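Local coordinates for protein lambda integrase (Enterobacteria phage lambda, PDB 1AE9) that catalyses site-specific recombination that integrates the phage genome into the host chromosome and, together with excisionase, excises it again, at residues I12-A26 / T108-S120. Residues are numbered along the deposited sequence; the frame is centred on the assembly and turned at random.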
loop_
_atom_site.group_PDB
_atom_site.type_symbol
_atom_site.label_atom_id
_atom_site.label_comp_id
_atom_site.label_asym_id
_atom_site.label_seq_id
_atom_site.Cartn_x
_atom_site.Cartn_y
_atom_site.Cartn_z
ATOM N N ILE A 12 23.238 -5.496 7.281
ATOM C CA ILE A 12 21.797 -5.692 7.144
ATOM C C ILE A 12 21.525 -7.095 6.594
ATOM O O ILE A 12 20.595 -7.779 7.041
ATOM C CB ILE A 12 21.179 -4.628 6.207
ATOM C CG1 ILE A 12 21.353 -3.233 6.824
ATOM C CG2 ILE A 12 19.706 -4.951 5.936
ATOM C CD1 ILE A 12 20.894 -2.069 5.942
ATOM N N TYR A 13 22.345 -7.518 5.631
ATOM C CA TYR A 13 22.235 -8.843 5.023
ATOM C C TYR A 13 22.355 -9.902 6.119
ATOM O O TYR A 13 21.583 -10.859 6.149
ATOM C CB TYR A 13 23.340 -9.031 3.972
ATOM C CG TYR A 13 23.202 -10.269 3.110
ATOM C CD1 TYR A 13 23.678 -11.502 3.546
ATOM C CD2 TYR A 13 22.595 -10.204 1.857
ATOM C CE1 TYR A 13 23.553 -12.639 2.757
ATOM C CE2 TYR A 13 22.465 -11.336 1.062
ATOM C CZ TYR A 13 22.943 -12.547 1.519
ATOM O OH TYR A 13 22.801 -13.679 0.742
ATOM N N GLN A 14 23.328 -9.720 7.017
ATOM C CA GLN A 14 23.548 -10.642 8.136
ATOM C C GLN A 14 22.303 -10.648 9.015
ATOM O O GLN A 14 21.799 -11.708 9.402
ATOM C CB GLN A 14 24.760 -10.184 8.970
ATOM C CG GLN A 14 25.125 -11.075 10.168
ATOM C CD GLN A 14 24.161 -10.951 11.354
ATOM O OE1 GLN A 14 23.898 -9.852 11.837
ATOM N NE2 GLN A 14 23.637 -12.081 11.823
ATOM N N ALA A 15 21.828 -9.446 9.341
ATOM C CA ALA A 15 20.658 -9.264 10.194
ATOM C C ALA A 15 19.398 -9.893 9.605
ATOM O O ALA A 15 18.471 -10.222 10.340
ATOM C CB ALA A 15 20.439 -7.782 10.466
ATOM N N ALA A 16 19.379 -10.070 8.284
ATOM C CA ALA A 16 18.245 -10.675 7.576
ATOM C C ALA A 16 18.187 -12.197 7.783
ATOM O O ALA A 16 17.369 -12.896 7.173
ATOM C CB ALA A 16 18.319 -10.339 6.083
ATOM N N GLU A 17 19.070 -12.708 8.636
ATOM C CA GLU A 17 19.111 -14.128 8.937
ATOM C C GLU A 17 17.737 -14.621 9.423
ATOM O O GLU A 17 17.345 -15.750 9.126
ATOM C CB GLU A 17 20.188 -14.403 9.994
ATOM C CG GLU A 17 20.331 -15.865 10.409
ATOM C CD GLU A 17 20.911 -16.769 9.324
ATOM O OE1 GLU A 17 21.376 -16.270 8.278
ATOM O OE2 GLU A 17 20.922 -17.998 9.524
ATOM N N SER A 18 17.001 -13.779 10.146
ATOM C CA SER A 18 15.689 -14.175 10.638
ATOM C C SER A 18 14.525 -13.604 9.831
ATOM O O SER A 18 13.385 -13.592 10.294
ATOM C CB SER A 18 15.544 -13.821 12.119
ATOM O OG SER A 18 15.852 -12.462 12.355
ATOM N N SER A 19 14.815 -13.128 8.628
ATOM C CA SER A 19 13.799 -12.567 7.743
ATOM C C SER A 19 13.344 -13.639 6.752
ATOM O O SER A 19 13.967 -14.701 6.649
ATOM C CB SER A 19 14.389 -11.400 6.957
ATOM O OG SER A 19 14.854 -10.388 7.826
ATOM N N PRO A 20 12.228 -13.396 6.033
ATOM C CA PRO A 20 11.769 -14.397 5.063
ATOM C C PRO A 20 12.891 -14.618 4.043
ATOM O O PRO A 20 13.646 -13.686 3.731
ATOM C CB PRO A 20 10.564 -13.714 4.414
ATOM C CG PRO A 20 10.023 -12.877 5.510
ATOM C CD PRO A 20 11.270 -12.279 6.128
ATOM N N CYS A 21 12.984 -15.837 3.520
ATOM C CA CYS A 21 14.009 -16.221 2.545
ATOM C C CYS A 21 14.150 -15.275 1.343
ATOM O O CYS A 21 15.244 -15.107 0.798
ATOM C CB CYS A 21 13.733 -17.652 2.062
ATOM S SG CYS A 21 11.978 -17.965 1.613
ATOM N N TRP A 22 13.053 -14.641 0.942
ATOM C CA TRP A 22 13.093 -13.732 -0.195
ATOM C C TRP A 22 13.797 -12.393 0.044
ATOM O O TRP A 22 14.218 -11.752 -0.919
ATOM C CB TRP A 22 11.681 -13.488 -0.757
ATOM C CG TRP A 22 10.677 -12.929 0.237
ATOM C CD1 TRP A 22 9.677 -13.619 0.873
ATOM C CD2 TRP A 22 10.567 -11.565 0.687
ATOM N NE1 TRP A 22 8.954 -12.772 1.684
ATOM C CE2 TRP A 22 9.476 -11.508 1.591
ATOM C CE3 TRP A 22 11.279 -10.386 0.412
ATOM C CZ2 TRP A 22 9.083 -10.318 2.220
ATOM C CZ3 TRP A 22 10.887 -9.203 1.037
ATOM C CH2 TRP A 22 9.799 -9.181 1.929
ATOM N N LEU A 23 13.949 -11.971 1.302
ATOM C CA LEU A 23 14.575 -10.680 1.583
ATOM C C LEU A 23 16.005 -10.572 1.057
ATOM O O LEU A 23 16.317 -9.641 0.314
ATOM C CB LEU A 23 14.521 -10.328 3.083
ATOM C CG LEU A 23 15.066 -8.927 3.434
ATOM C CD1 LEU A 23 14.369 -7.838 2.602
ATOM C CD2 LEU A 23 14.904 -8.648 4.909
ATOM N N ARG A 24 16.867 -11.514 1.431
ATOM C CA ARG A 24 18.253 -11.498 0.970
ATOM C C ARG A 24 18.337 -11.543 -0.553
ATOM O O ARG A 24 19.168 -10.855 -1.157
ATOM C CB ARG A 24 19.040 -12.667 1.574
ATOM C CG ARG A 24 19.429 -12.446 3.029
ATOM C CD ARG A 24 20.242 -13.604 3.576
ATOM N NE ARG A 24 20.826 -13.294 4.881
ATOM C CZ ARG A 24 21.161 -14.201 5.799
ATOM N NH1 ARG A 24 20.969 -15.494 5.573
ATOM N NH2 ARG A 24 21.700 -13.816 6.947
ATOM N N LEU A 25 17.467 -12.338 -1.174
ATOM C CA LEU A 25 17.452 -12.468 -2.626
ATOM C C LEU A 25 16.995 -11.173 -3.299
ATOM O O LEU A 25 17.555 -10.768 -4.319
ATOM C CB LEU A 25 16.582 -13.657 -3.039
ATOM C CG LEU A 25 17.151 -14.998 -2.551
ATOM C CD1 LEU A 25 16.126 -16.117 -2.723
ATOM C CD2 LEU A 25 18.440 -15.322 -3.301
ATOM N N ALA A 26 16.000 -10.509 -2.715
ATOM C CA ALA A 26 15.526 -9.245 -3.270
ATOM C C ALA A 26 16.639 -8.195 -3.140
ATOM O O ALA A 26 16.832 -7.376 -4.046
ATOM C CB ALA A 26 14.271 -8.784 -2.553
ATOM N N THR A 108 5.815 -4.274 1.022
ATOM C CA THR A 108 6.216 -5.424 1.812
ATOM C C THR A 108 7.740 -5.587 1.816
ATOM O O THR A 108 8.345 -5.809 2.866
ATOM C CB THR A 108 5.532 -6.694 1.281
ATOM O OG1 THR A 108 4.112 -6.535 1.392
ATOM C CG2 THR A 108 5.963 -7.916 2.060
ATOM N N VAL A 109 8.356 -5.455 0.650
ATOM C CA VAL A 109 9.804 -5.592 0.542
ATOM C C VAL A 109 10.497 -4.527 1.382
ATOM O O VAL A 109 11.391 -4.838 2.164
ATOM C CB VAL A 109 10.266 -5.495 -0.928
ATOM C CG1 VAL A 109 11.783 -5.528 -1.014
ATOM C CG2 VAL A 109 9.676 -6.643 -1.731
ATOM N N SER A 110 10.062 -3.277 1.240
ATOM C CA SER A 110 10.634 -2.165 1.997
ATOM C C SER A 110 10.484 -2.359 3.502
ATOM O O SER A 110 11.421 -2.107 4.268
ATOM C CB SER A 110 9.960 -0.852 1.597
ATOM O OG SER A 110 10.170 -0.573 0.223
ATOM N N ARG A 111 9.304 -2.825 3.908
ATOM C CA ARG A 111 8.970 -3.059 5.310
ATOM C C ARG A 111 9.896 -4.093 5.944
ATOM O O ARG A 111 10.427 -3.879 7.037
ATOM C CB ARG A 111 7.509 -3.510 5.417
ATOM C CG ARG A 111 6.888 -3.435 6.799
ATOM C CD ARG A 111 5.370 -3.677 6.709
ATOM N NE ARG A 111 4.736 -2.781 5.731
ATOM C CZ ARG A 111 3.904 -3.160 4.755
ATOM N NH1 ARG A 111 3.565 -4.434 4.601
ATOM N NH2 ARG A 111 3.429 -2.253 3.902
ATOM N N TYR A 112 10.094 -5.217 5.269
ATOM C CA TYR A 112 10.973 -6.244 5.811
ATOM C C TYR A 112 12.443 -5.805 5.826
ATOM O O TYR A 112 13.201 -6.151 6.747
ATOM C CB TYR A 112 10.768 -7.574 5.078
ATOM C CG TYR A 112 9.574 -8.346 5.610
ATOM C CD1 TYR A 112 9.717 -9.240 6.670
ATOM C CD2 TYR A 112 8.301 -8.161 5.069
ATOM C CE1 TYR A 112 8.623 -9.935 7.184
ATOM C CE2 TYR A 112 7.195 -8.850 5.573
ATOM C CZ TYR A 112 7.364 -9.735 6.630
ATOM O OH TYR A 112 6.282 -10.421 7.131
ATOM N N PHE A 113 12.837 -5.033 4.815
ATOM C CA PHE A 113 14.195 -4.510 4.739
ATOM C C PHE A 113 14.400 -3.572 5.935
ATOM O O PHE A 113 15.419 -3.645 6.625
ATOM C CB PHE A 113 14.421 -3.747 3.426
ATOM C CG PHE A 113 15.769 -3.071 3.342
ATOM C CD1 PHE A 113 16.879 -3.763 2.883
ATOM C CD2 PHE A 113 15.928 -1.752 3.754
ATOM C CE1 PHE A 113 18.132 -3.153 2.832
ATOM C CE2 PHE A 113 17.183 -1.129 3.711
ATOM C CZ PHE A 113 18.283 -1.834 3.247
ATOM N N MET A 114 13.414 -2.718 6.192
ATOM C CA MET A 114 13.474 -1.786 7.309
ATOM C C MET A 114 13.667 -2.531 8.637
ATOM O O MET A 114 14.442 -2.089 9.502
ATOM C CB MET A 114 12.214 -0.907 7.321
ATOM C CG MET A 114 12.024 -0.041 8.557
ATOM S SD MET A 114 11.290 -0.955 9.934
ATOM C CE MET A 114 9.591 -1.247 9.285
ATOM N N ARG A 115 12.993 -3.673 8.790
ATOM C CA ARG A 115 13.117 -4.463 10.012
ATOM C C ARG A 115 14.511 -5.071 10.154
ATOM O O ARG A 115 15.073 -5.082 11.253
ATOM C CB ARG A 115 12.048 -5.546 10.064
ATOM C CG ARG A 115 10.660 -4.980 10.174
ATOM C CD ARG A 115 9.601 -6.044 9.987
ATOM N NE ARG A 115 8.268 -5.450 9.968
ATOM C CZ ARG A 115 7.158 -6.112 9.670
ATOM N NH1 ARG A 115 7.217 -7.404 9.364
ATOM N NH2 ARG A 115 5.990 -5.477 9.668
ATOM N N ALA A 116 15.068 -5.583 9.058
ATOM C CA ALA A 116 16.414 -6.157 9.085
ATOM C C ALA A 116 17.413 -5.033 9.407
ATOM O O ALA A 116 18.374 -5.231 10.146
ATOM C CB ALA A 116 16.753 -6.798 7.736
ATOM N N ARG A 117 17.168 -3.847 8.859
ATOM C CA ARG A 117 18.029 -2.695 9.100
ATOM C C ARG A 117 18.091 -2.396 10.593
ATOM O O ARG A 117 19.174 -2.180 11.145
ATOM C CB ARG A 117 17.502 -1.477 8.347
ATOM C CG ARG A 117 18.420 -0.276 8.373
ATOM C CD ARG A 117 17.696 0.938 7.832
ATOM N NE ARG A 117 16.634 1.382 8.738
ATOM C CZ ARG A 117 15.479 1.917 8.350
ATOM N NH1 ARG A 117 15.213 2.066 7.059
ATOM N NH2 ARG A 117 14.623 2.381 9.257
ATOM N N LYS A 118 16.931 -2.365 11.248
ATOM C CA LYS A 118 16.888 -2.111 12.685
ATOM C C LYS A 118 17.624 -3.212 13.442
ATOM O O LYS A 118 18.396 -2.934 14.355
ATOM C CB LYS A 118 15.442 -2.036 13.186
ATOM C CG LYS A 118 14.701 -0.796 12.765
ATOM C CD LYS A 118 13.285 -0.817 13.301
ATOM C CE LYS A 118 12.530 0.401 12.843
ATOM N NZ LYS A 118 11.155 0.386 13.390
ATOM N N ALA A 119 17.404 -4.460 13.037
ATOM C CA ALA A 119 18.042 -5.606 13.676
ATOM C C ALA A 119 19.567 -5.551 13.646
ATOM O O ALA A 119 20.211 -6.063 14.558
ATOM C CB ALA A 119 17.549 -6.912 13.048
ATOM N N SER A 120 20.138 -4.960 12.595
ATOM C CA SER A 120 21.596 -4.841 12.461
ATOM C C SER A 120 22.196 -3.919 13.524
ATOM O O SER A 120 23.362 -4.058 13.889
ATOM C CB SER A 120 21.985 -4.313 11.078
ATOM O OG SER A 120 21.733 -2.919 10.961
HETATM O O HOH W 1 12.868 -8.621 7.951
#
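Helix 108-120 packs against the end of helix 6-15, the connecting loop and the start of helix 21-33 in the tyrosine recombinase catalytic domain; it crosses segment 21-26 nearly perpendicularly (-94°) with axes 10.2 Å apart, whereas at the end of helix 6-15 the CA atoms of Ala-16 and Ala-116 lie 5.1 Å apart. Small residues permit that approach: the methyl of Ala-15 rests 3.3 Å from Ala-116 O, beside the CB atoms of Ala-119 and Ser-120. Two branched side chains act as knobs. Ile-12 fills the hole between Phe-113, Ala-116, Arg-117 and Ser-120, its CD1 reaching Phe-113 CZ at 3.8 Å. In Leu-23, CG anti to the backbone N (chi1 -175°) turns CD2 to Tyr-112 O and the methyl of Ala-116, and CD1 to the backbone of Phe-113. Phe-113 also meets Phe-131 edge-to-face, about 8 Å from the side chain of His-132, a predicted active-site residue. The long indole of Trp-22 spans the wider gap, its edge meeting the face of Tyr-112 in an offset edge-to-face pair, planes at 76°; the rigid ring of Pro-20 packs on Tyr-112, CD 3.5 Å from CD1. No direct hydrogen bond joins the segments; instead one water bridges them, lying 2.7 Å from Ser-19 OG and donating to Tyr-112 O at 2.8 Å.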